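Local coordinates for acetyltransferase, GNAT family (PDB 2PC1), which probably transfers an acyl group, most likely acetyl from acetyl-CoA, to an acceptor substrate, as a GNAT-family acyltransferase, at residues 23-28 against 71-76; 85-90 against 114-119; 94-99 against 169-174. All coordinates share one frame; numbering follows the deposited sequence. Where two conformers were deposited one is given.

Contact 1. Residues 23-28 against 71-76; sequences RLAFPN and GYAWVG
R23 pairs with V75 through two nearly straight backbone bonds, R23 N to V75 O (3.1 Å) and V75 N to R23 O (2.8 Å), an antiparallel hydrogen-bonded pair. Its CG lies between the backbone N and the carbonyl carbon (chi1 56°), which starts the long chain over the face of the sheet shared with V75, and NH1 comes to 3.6 Å from V75 CG2. This methyl covers one face of the guanidinium and the F26 ring rim the opposite one, while NH1 donates to L24 O in the guanidinium plane. E29 adds a salt bridge at NH2, so an apolar layer and several acceptors fix the group.

L24 stands opposite W74 in a non-hydrogen-bonded pair. The side chains leave the backbone in diverging directions, but the leucine end returns, and CD2 rests over the indole, 3.6 Å from the centroid of the five-membered ring and 20° off the ring normal, a CH-pi contact for which a branched aliphatic side chain is well suited. Strand 20-24 is here joined to strand 73-78, the early part of the GNAT fold, in which two helices, 30-46 and 61-70, intervene between the strands; G71 closes the second helix with a Schellman motif, its positive phi favouring glycine.

A25, just beyond the strand, donates from N to A73 O at 2.9 Å, from above the carbonyl plane. A water donates to both A25 O and A73 O, giving the latter a second polar partner. The small methyl of A25 fits between strand 73-78 and I33 of helix 30-46, with CB 4.0 Å from A73 CB and 3.9 Å from V75 CG1.

Contact 2. Residues 85-90 against 114-119; sequences YAAVID and FHRIAI. With SO4 (sulfate ion), chain B.
V88 lies alongside the ring of F114, the two side chains pointing the same way, with V88 CG2 3.8 Å from F114 CD1. L136 of helix 127-139 touches both, so an aromatic and a branched aliphatic residue suit this buried face. Next along the strand, and on the other face, the side chains of I89 and H115 cross at about a right angle, which brings I89 CD1 to 3.5 Å from H115 CD2. A87, sharing that face, has only a methyl, which lets R116 NH2 approach its CB to 3.6 Å. A bend at chi3 (-72°) turns the R116 chain back, placing the guanidinium over this face, where H115 CB lies over one side of it. D67 takes a salt bridge from NE and Y58 a hydrogen bond from NH1; the Y85 hydroxyl also bonds D67, so one carboxylate ties the two strands together.

The backbone is antiparallel, with hydrogen-bonded pairs A87-H115 and Y85-A118. In the first pair, A87 N to H115 O and H115 N to A87 O both measure 2.9 Å. Between these pairs, A86 stands opposite both R116 and I117. R116 adopts a left-handed backbone conformation (phi 57°, psi 41°) that breaks the regular pairing: its O lies in plane at the edge of the Y85 ring, 3.2 Å from Y85 CD2, whereas its N donates to sulfate O1 at 2.9 Å. Y58, Q51 and W52 also bond this sulfate, probably an ion from the crystallisation liquor. This extra residue in strand 111-119 is consistent with the beta bulge of the fourth GNAT strand, which in relatives lies beside the reaction centre and exposes backbone groups in the cofactor cleft.

Contact 3. Residues 94-99 against 169-174; sequences EVYDAI and GKVPLD
Across this contact the two backbones come closest where I99 passes V171 with their CA atoms 4.6 Å apart, and no hydrogen bond joins the segments; the closest backbone approach is instead a CA-H···O contact, I99 CA to K170 O at 3.2 Å. Residues 169-171 end strand 166-171, the outermost strand at this end of the mixed GNAT sheet, and 94-99 belong to the loop between strands 81-91 and 111-119, which packs against it. Beyond the segment, Y100 pairs with K170 through the backbone.

I99 slants back toward G169, CG1 anti to the backbone N (chi1 -169°), carrying CD1 to 4.0 Å from G169 N. Glycine fits here because it presents no side chain to the isoleucine. V171 sends CG1 between I99 and Y96, 3.9 Å from I99 CB and 4.1 Å from Y96 CD1. The tyrosine thus offers ring carbons to the valine while its hydroxyl bonds D148 on strand 144-149, and W104 meets its ring.

P172 sits at the centre of an inverse gamma turn, where the strand gives way to loop, and its pyrrolidine ring supplies a compact apolar surface for the loop. V95 is deposited in two conformers, so the contact of its CG1 with the proline is less certain. A98 needs only its methyl: CB lies 3.6 Å from P172 CG, while A98 O approaches P172 CD at 3.5 Å.

In the fold
Contacts 1 and 2 are successive joins in one sheet, their centres 10 Å apart: strand 73-78 borders 20-24 on one side and 81-91 on the other. They touch directly, with W74 N 2.8 Å from A86 O and Y72 O 2.8 Å from V88 N, both probable hydrogen bonds. Contact 3 lies toward the other end of the sheet, its centre 18 Å from that of contact 2 and 27 Å from that of contact 1, and segment 94-99 follows strand 81-91 of contact 2 in the chain. The bulge of contact 2, with its sulfate, lies near the middle of the molecule, where the cofactor cleft of GNAT enzymes would be expected.

Contact 1. Residues 23-28 against 71-76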
loop_
_atom_site.group_PDB
_atom_site.type_symbol
_atom_site.label_atom_id
_atom_site.label_comp_id
_atom_site.label_asym_id
_atom_site.label_seq_id
_atom_site.Cartn_x
_atom_site.Cartn_y
_atom_site.Cartn_z
ATOM N N ARG A 23 -12.760 -0.007 4.792
ATOM C CA ARG A 23 -12.883 -0.328 6.205
ATOM C C ARG A 23 -11.804 -1.287 6.632
ATOM O O ARG A 23 -11.157 -1.926 5.806
ATOM C CB ARG A 23 -14.232 -0.954 6.511
ATOM C CG ARG A 23 -14.541 -2.166 5.697
ATOM C CD ARG A 23 -15.668 -2.994 6.335
ATOM N NE ARG A 23 -16.108 -4.084 5.475
ATOM C CZ ARG A 23 -15.476 -5.254 5.345
ATOM N NH1 ARG A 23 -14.353 -5.498 6.014
ATOM N NH2 ARG A 23 -15.957 -6.177 4.510
ATOM N N LEU A 24 -11.662 -1.458 7.926
ATOM C CA LEU A 24 -10.782 -2.507 8.415
ATOM C C LEU A 24 -11.292 -3.869 7.998
ATOM O O LEU A 24 -12.494 -4.126 7.987
ATOM C CB LEU A 24 -10.694 -2.423 9.931
ATOM C CG LEU A 24 -9.963 -1.206 10.480
ATOM C CD1 LEU A 24 -10.183 -1.155 11.980
ATOM C CD2 LEU A 24 -8.499 -1.240 10.139
ATOM N N ALA A 25 -10.350 -4.730 7.624
ATOM C CA ALA A 25 -10.673 -6.115 7.341
ATOM C C ALA A 25 -11.130 -6.827 8.594
ATOM O O ALA A 25 -10.653 -6.518 9.681
ATOM C CB ALA A 25 -9.479 -6.814 6.782
ATOM N N PHE A 26 -12.036 -7.789 8.441
ATOM C CA PHE A 26 -12.347 -8.733 9.498
ATOM C C PHE A 26 -11.544 -10.032 9.365
ATOM O O PHE A 26 -11.149 -10.410 8.258
ATOM C CB PHE A 26 -13.832 -9.104 9.474
ATOM C CG PHE A 26 -14.753 -7.962 9.749
ATOM C CD1 PHE A 26 -15.004 -7.581 11.059
ATOM C CD2 PHE A 26 -15.390 -7.298 8.720
ATOM C CE1 PHE A 26 -15.868 -6.522 11.340
ATOM C CE2 PHE A 26 -16.253 -6.222 8.988
ATOM C CZ PHE A 26 -16.482 -5.844 10.295
ATOM N N PRO A 27 -11.340 -10.734 10.488
ATOM C CA PRO A 27 -10.577 -11.974 10.405
ATOM C C PRO A 27 -11.110 -12.980 9.422
ATOM O O PRO A 27 -10.332 -13.687 8.772
ATOM C CB PRO A 27 -10.638 -12.500 11.822
ATOM C CG PRO A 27 -10.804 -11.261 12.677
ATOM C CD PRO A 27 -11.680 -10.373 11.866
ATOM N N ASN A 28 -12.427 -13.073 9.243
ATOM C CA ASN A 28 -12.901 -14.084 8.321
ATOM C C ASN A 28 -12.739 -13.707 6.864
ATOM O O ASN A 28 -13.146 -14.494 5.992
ATOM C CB ASN A 28 -14.310 -14.553 8.654
ATOM C CG ASN A 28 -15.377 -13.603 8.215
ATOM O OD1 ASN A 28 -15.137 -12.520 7.681
ATOM N ND2 ASN A 28 -16.634 -14.029 8.463
ATOM N N GLY A 71 -4.369 -4.272 13.596
ATOM C CA GLY A 71 -5.273 -3.187 13.225
ATOM C C GLY A 71 -4.787 -2.387 12.014
ATOM O O GLY A 71 -5.194 -1.219 11.802
ATOM N N TYR A 72 -3.907 -3.000 11.227
ATOM C CA TYR A 72 -3.324 -2.376 10.041
ATOM C C TYR A 72 -4.131 -2.651 8.777
ATOM O O TYR A 72 -4.016 -1.912 7.812
ATOM C CB TYR A 72 -1.940 -2.916 9.785
ATOM C CG TYR A 72 -0.916 -2.758 10.877
ATOM C CD1 TYR A 72 -1.029 -1.783 11.856
ATOM C CD2 TYR A 72 0.233 -3.529 10.838
ATOM C CE1 TYR A 72 -0.023 -1.628 12.829
ATOM C CE2 TYR A 72 1.239 -3.382 11.784
ATOM C CZ TYR A 72 1.099 -2.424 12.765
ATOM O OH TYR A 72 2.092 -2.244 13.729
ATOM N N ALA A 73 -4.894 -3.754 8.757
ATOM C CA ALA A 73 -5.454 -4.266 7.515
ATOM C C ALA A 73 -6.707 -3.546 7.102
ATOM O O ALA A 73 -7.721 -3.579 7.818
ATOM C CB ALA A 73 -5.761 -5.746 7.663
ATOM N N TRP A 74 -6.657 -2.892 5.947
ATOM C CA TRP A 74 -7.811 -2.231 5.355
ATOM C C TRP A 74 -8.163 -2.886 4.044
ATOM O O TRP A 74 -7.288 -3.323 3.294
ATOM C CB TRP A 74 -7.495 -0.767 5.076
ATOM C CG TRP A 74 -7.466 0.077 6.305
ATOM C CD1 TRP A 74 -6.456 0.162 7.196
ATOM C CD2 TRP A 74 -8.489 0.952 6.773
ATOM N NE1 TRP A 74 -6.774 1.043 8.199
ATOM C CE2 TRP A 74 -8.039 1.538 7.971
ATOM C CE3 TRP A 74 -9.757 1.303 6.302
ATOM C CZ2 TRP A 74 -8.808 2.461 8.679
ATOM C CZ3 TRP A 74 -10.516 2.199 7.019
ATOM C CH2 TRP A 74 -10.030 2.787 8.176
ATOM N N VAL A 75 -9.458 -2.894 3.739
ATOM C CA VAL A 75 -9.942 -3.404 2.451
ATOM C C VAL A 75 -10.869 -2.417 1.782
ATOM O O VAL A 75 -11.482 -1.560 2.444
ATOM C CB VAL A 75 -10.652 -4.773 2.599
ATOM C CG1 VAL A 75 -9.640 -5.826 2.988
ATOM C CG2 VAL A 75 -11.803 -4.714 3.622
ATOM N N GLY A 76 -10.984 -2.557 0.475
ATOM C CA GLY A 76 -11.965 -1.803 -0.297
ATOM C C GLY A 76 -12.916 -2.795 -0.944
ATOM O O GLY A 76 -12.483 -3.775 -1.561
HETATM O O HOH W 1 -8.195 -5.232 10.075
#

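Contact 2. Residues 85-90 against 114-119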
loop_
_atom_site.group_PDB
_atom_site.type_symbol
_atom_site.label_atom_id
_atom_site.label_comp_id
_atom_site.label_asym_id
_atom_site.label_seq_id
_atom_site.Cartn_x
_atom_site.Cartn_y
_atom_site.Cartn_z
ATOM N N TYR A 85 -6.712 -4.283 -0.959
ATOM C CA TYR A 85 -6.138 -4.470 0.369
ATOM C C TYR A 85 -4.967 -3.546 0.551
ATOM O O TYR A 85 -4.202 -3.324 -0.405
ATOM C CB TYR A 85 -5.654 -5.916 0.527
ATOM C CG TYR A 85 -5.001 -6.156 1.867
ATOM C CD1 TYR A 85 -5.773 -6.472 2.944
ATOM C CD2 TYR A 85 -3.626 -6.050 2.045
ATOM C CE1 TYR A 85 -5.202 -6.687 4.184
ATOM C CE2 TYR A 85 -3.048 -6.257 3.276
ATOM C CZ TYR A 85 -3.840 -6.549 4.333
ATOM O OH TYR A 85 -3.298 -6.770 5.599
ATOM N N ALA A 86 -4.780 -3.030 1.754
ATOM C CA ALA A 86 -3.522 -2.400 2.138
ATOM C C ALA A 86 -3.371 -2.469 3.626
ATOM O O ALA A 86 -4.360 -2.512 4.356
ATOM C CB ALA A 86 -3.468 -0.984 1.721
ATOM N N ALA A 87 -2.122 -2.462 4.070
ATOM C CA ALA A 87 -1.811 -2.274 5.472
ATOM C C ALA A 87 -1.462 -0.812 5.706
ATOM O O ALA A 87 -0.674 -0.239 4.940
ATOM C CB ALA A 87 -0.632 -3.139 5.871
ATOM N N VAL A 88 -2.007 -0.224 6.740
ATOM C CA VAL A 88 -1.809 1.184 7.087
ATOM C C VAL A 88 -1.232 1.194 8.496
ATOM O O VAL A 88 -1.875 0.723 9.442
ATOM C CB VAL A 88 -3.132 1.963 7.045
ATOM C CG1 VAL A 88 -2.899 3.408 7.442
ATOM C CG2 VAL A 88 -3.749 1.869 5.669
ATOM N N ILE A 89 -0.025 1.746 8.639
ATOM C CA ILE A 89 0.654 1.751 9.923
ATOM C C ILE A 89 0.976 3.181 10.329
ATOM O O ILE A 89 1.588 3.931 9.561
ATOM C CB ILE A 89 1.960 0.959 9.843
ATOM C CG1 ILE A 89 1.689 -0.480 9.374
ATOM C CG2 ILE A 89 2.642 0.949 11.206
ATOM C CD1 ILE A 89 2.926 -1.342 9.240
ATOM N N ASP A 90 0.562 3.547 11.538
ATOM C CA ASP A 90 0.838 4.841 12.122
ATOM C C ASP A 90 2.045 4.681 13.019
ATOM O O ASP A 90 1.985 4.022 14.042
ATOM C CB ASP A 90 -0.397 5.281 12.932
ATOM C CG ASP A 90 -0.276 6.635 13.586
ATOM O OD1 ASP A 90 0.702 7.373 13.376
ATOM O OD2 ASP A 90 -1.215 6.958 14.373
ATOM N N PHE A 114 1.728 3.137 3.975
ATOM C CA PHE A 114 0.954 2.085 3.350
ATOM C C PHE A 114 1.895 1.018 2.860
ATOM O O PHE A 114 2.859 1.335 2.188
ATOM C CB PHE A 114 0.151 2.597 2.135
ATOM C CG PHE A 114 -0.875 3.673 2.428
ATOM C CD1 PHE A 114 -1.295 4.016 3.699
ATOM C CD2 PHE A 114 -1.412 4.387 1.353
ATOM C CE1 PHE A 114 -2.233 5.019 3.885
ATOM C CE2 PHE A 114 -2.358 5.385 1.545
ATOM C CZ PHE A 114 -2.765 5.701 2.791
ATOM N N HIS A 115 1.588 -0.241 3.165
ATOM C CA HIS A 115 2.352 -1.391 2.707
ATOM C C HIS A 115 1.389 -2.416 2.130
ATOM O O HIS A 115 0.176 -2.356 2.371
ATOM C CB HIS A 115 3.062 -2.086 3.879
ATOM C CG HIS A 115 3.980 -1.215 4.683
ATOM N ND1 HIS A 115 5.276 -0.966 4.314
ATOM C CD2 HIS A 115 3.805 -0.618 5.887
ATOM C CE1 HIS A 115 5.858 -0.226 5.243
ATOM N NE2 HIS A 115 4.983 0.008 6.205
ATOM N N ARG A 116 1.932 -3.383 1.406
ATOM C CA ARG A 116 1.183 -4.574 1.013
ATOM C C ARG A 116 -0.072 -4.216 0.235
ATOM O O ARG A 116 -1.142 -4.798 0.424
ATOM C CB ARG A 116 0.900 -5.472 2.218
ATOM C CG ARG A 116 2.178 -6.083 2.732
ATOM C CD ARG A 116 2.004 -6.895 4.001
ATOM N NE ARG A 116 1.737 -6.100 5.205
ATOM C CZ ARG A 116 2.659 -5.406 5.857
ATOM N NH1 ARG A 116 3.889 -5.309 5.386
ATOM N NH2 ARG A 116 2.332 -4.779 6.979
ATOM N N ILE A 117 0.046 -3.245 -0.654
ATOM C CA ILE A 117 -1.069 -2.800 -1.441
ATOM C C ILE A 117 -1.340 -3.798 -2.554
ATOM O O ILE A 117 -0.475 -4.091 -3.366
ATOM C CB ILE A 117 -0.815 -1.409 -2.035
ATOM C CG1 ILE A 117 -0.624 -0.377 -0.919
ATOM C CG2 ILE A 117 -1.995 -0.993 -2.933
ATOM C CD1 ILE A 117 -0.047 0.925 -1.391
ATOM N N ALA A 118 -2.556 -4.312 -2.602
ATOM C CA ALA A 118 -2.940 -5.267 -3.622
ATOM C C ALA A 118 -4.235 -4.810 -4.211
ATOM O O ALA A 118 -5.213 -4.554 -3.510
ATOM C CB ALA A 118 -3.075 -6.638 -3.043
ATOM N N ILE A 119 -4.241 -4.679 -5.522
ATOM C CA ILE A 119 -5.336 -4.033 -6.208
ATOM C C ILE A 119 -5.789 -5.026 -7.233
ATOM O O ILE A 119 -5.000 -5.453 -8.088
ATOM C CB ILE A 119 -4.912 -2.750 -6.926
ATOM C CG1 ILE A 119 -4.207 -1.772 -5.962
ATOM C CG2 ILE A 119 -6.134 -2.118 -7.590
ATOM C CD1 ILE A 119 -5.033 -1.274 -4.782
HETATM S S SO4 B . 5.457 -4.018 0.228
HETATM O O1 SO4 B . 4.202 -4.729 0.242
HETATM O O2 SO4 B . 5.183 -2.595 0.060
HETATM O O3 SO4 B . 6.214 -4.232 1.446
HETATM O O4 SO4 B . 6.216 -4.489 -0.928
#

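Contact 3. Residues 94-99 against 169-174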
loop_
_atom_site.group_PDB
_atom_site.type_symbol
_atom_site.label_atom_id
_atom_site.label_comp_id
_atom_site.label_asym_id
_atom_site.label_seq_id
_atom_site.Cartn_x
_atom_site.Cartn_y
_atom_site.Cartn_z
ATOM N N GLU A 94 11.964 2.343 10.477
ATOM C CA GLU A 94 13.380 2.582 10.703
ATOM C C GLU A 94 14.171 2.726 9.400
ATOM O O GLU A 94 15.057 3.560 9.291
ATOM C CB GLU A 94 14.009 1.463 11.550
ATOM C CG GLU A 94 13.319 1.211 12.901
ATOM C CD GLU A 94 13.335 2.406 13.839
ATOM O OE1 GLU A 94 14.381 3.081 13.947
ATOM O OE2 GLU A 94 12.292 2.658 14.488
ATOM N N VAL A 95 13.836 1.909 8.410
ATOM C CA VAL A 95 14.597 1.912 7.161
ATOM C C VAL A 95 14.436 3.248 6.420
ATOM O O VAL A 95 15.288 3.644 5.641
ATOM C CB VAL A 95 14.219 0.688 6.284
ATOM C CG1 VAL A 95 14.808 0.781 4.874
ATOM C CG2 VAL A 95 14.711 -0.577 6.976
ATOM N N TYR A 96 13.335 3.953 6.657
ATOM C CA TYR A 96 13.125 5.260 6.045
ATOM C C TYR A 96 14.130 6.304 6.524
ATOM O O TYR A 96 14.405 7.282 5.829
ATOM C CB TYR A 96 11.688 5.754 6.279
ATOM C CG TYR A 96 10.640 5.110 5.423
ATOM C CD1 TYR A 96 10.919 4.073 4.525
ATOM C CD2 TYR A 96 9.319 5.523 5.517
ATOM C CE1 TYR A 96 9.920 3.501 3.725
ATOM C CE2 TYR A 96 8.341 4.940 4.752
ATOM C CZ TYR A 96 8.629 3.953 3.852
ATOM O OH TYR A 96 7.577 3.436 3.114
ATOM N N ASP A 97 14.730 6.095 7.697
ATOM C CA ASP A 97 15.757 6.987 8.135
ATOM C C ASP A 97 17.033 6.879 7.315
ATOM O O ASP A 97 17.851 7.768 7.381
ATOM C CB ASP A 97 16.110 6.732 9.604
ATOM C CG ASP A 97 14.925 6.949 10.544
ATOM O OD1 ASP A 97 14.065 7.801 10.228
ATOM O OD2 ASP A 97 14.872 6.261 11.598
ATOM N N ALA A 98 17.176 5.788 6.559
ATOM C CA ALA A 98 18.343 5.539 5.728
ATOM C C ALA A 98 18.139 6.025 4.303
ATOM O O ALA A 98 18.866 5.623 3.399
ATOM C CB ALA A 98 18.641 4.050 5.747
ATOM N N ILE A 99 17.172 6.909 4.079
ATOM C CA ILE A 99 16.969 7.488 2.765
ATOM C C ILE A 99 18.260 8.096 2.209
ATOM O O ILE A 99 19.051 8.713 2.928
ATOM C CB ILE A 99 15.815 8.528 2.795
ATOM C CG1 ILE A 99 15.424 8.941 1.365
ATOM C CG2 ILE A 99 16.136 9.712 3.638
ATOM C CD1 ILE A 99 14.059 9.595 1.293
ATOM N N GLY A 169 13.433 9.828 -2.680
ATOM C CA GLY A 169 14.753 9.194 -2.717
ATOM C C GLY A 169 14.627 7.714 -2.600
ATOM O O GLY A 169 13.556 7.163 -2.746
ATOM N N LYS A 170 15.757 7.093 -2.320
ATOM C CA LYS A 170 15.848 5.665 -2.251
ATOM C C LYS A 170 16.018 5.239 -0.811
ATOM O O LYS A 170 16.619 5.941 -0.033
ATOM C CB LYS A 170 17.013 5.173 -3.076
ATOM C CG LYS A 170 16.734 5.276 -4.560
ATOM C CD LYS A 170 17.955 5.061 -5.397
ATOM C CE LYS A 170 17.564 5.237 -6.879
ATOM N NZ LYS A 170 18.735 5.219 -7.771
ATOM N N VAL A 171 15.423 4.100 -0.468
ATOM C CA VAL A 171 15.644 3.521 0.858
ATOM C C VAL A 171 16.104 2.083 0.697
ATOM O O VAL A 171 15.695 1.386 -0.232
ATOM C CB VAL A 171 14.387 3.615 1.763
ATOM C CG1 VAL A 171 14.045 5.074 2.088
ATOM C CG2 VAL A 171 13.216 2.915 1.138
ATOM N N PRO A 172 16.975 1.618 1.592
ATOM C CA PRO A 172 17.561 0.287 1.464
ATOM C C PRO A 172 16.710 -0.851 2.037
ATOM O O PRO A 172 17.144 -1.568 2.958
ATOM C CB PRO A 172 18.862 0.428 2.227
ATOM C CG PRO A 172 18.535 1.376 3.290
ATOM C CD PRO A 172 17.600 2.386 2.680
ATOM N N LEU A 173 15.585 -1.075 1.418
ATOM C CA LEU A 173 14.598 -2.086 1.836
ATOM C C LEU A 173 14.579 -3.130 0.728
ATOM O O LEU A 173 14.311 -2.818 -0.430
ATOM C CB LEU A 173 13.231 -1.430 2.005
ATOM C CG LEU A 173 12.029 -2.278 2.445
ATOM C CD1 LEU A 173 12.343 -2.939 3.761
ATOM C CD2 LEU A 173 10.797 -1.400 2.537
ATOM N N ASP A 174 14.909 -4.367 1.081
ATOM C CA ASP A 174 14.919 -5.493 0.137
ATOM C C ASP A 174 15.722 -5.159 -1.111
ATOM O O ASP A 174 15.262 -5.387 -2.245
ATOM C CB ASP A 174 13.480 -5.901 -0.232
ATOM C CG ASP A 174 13.409 -7.272 -0.902
ATOM O OD1 ASP A 174 14.139 -8.196 -0.481
ATOM O OD2 ASP A 174 12.615 -7.424 -1.854
#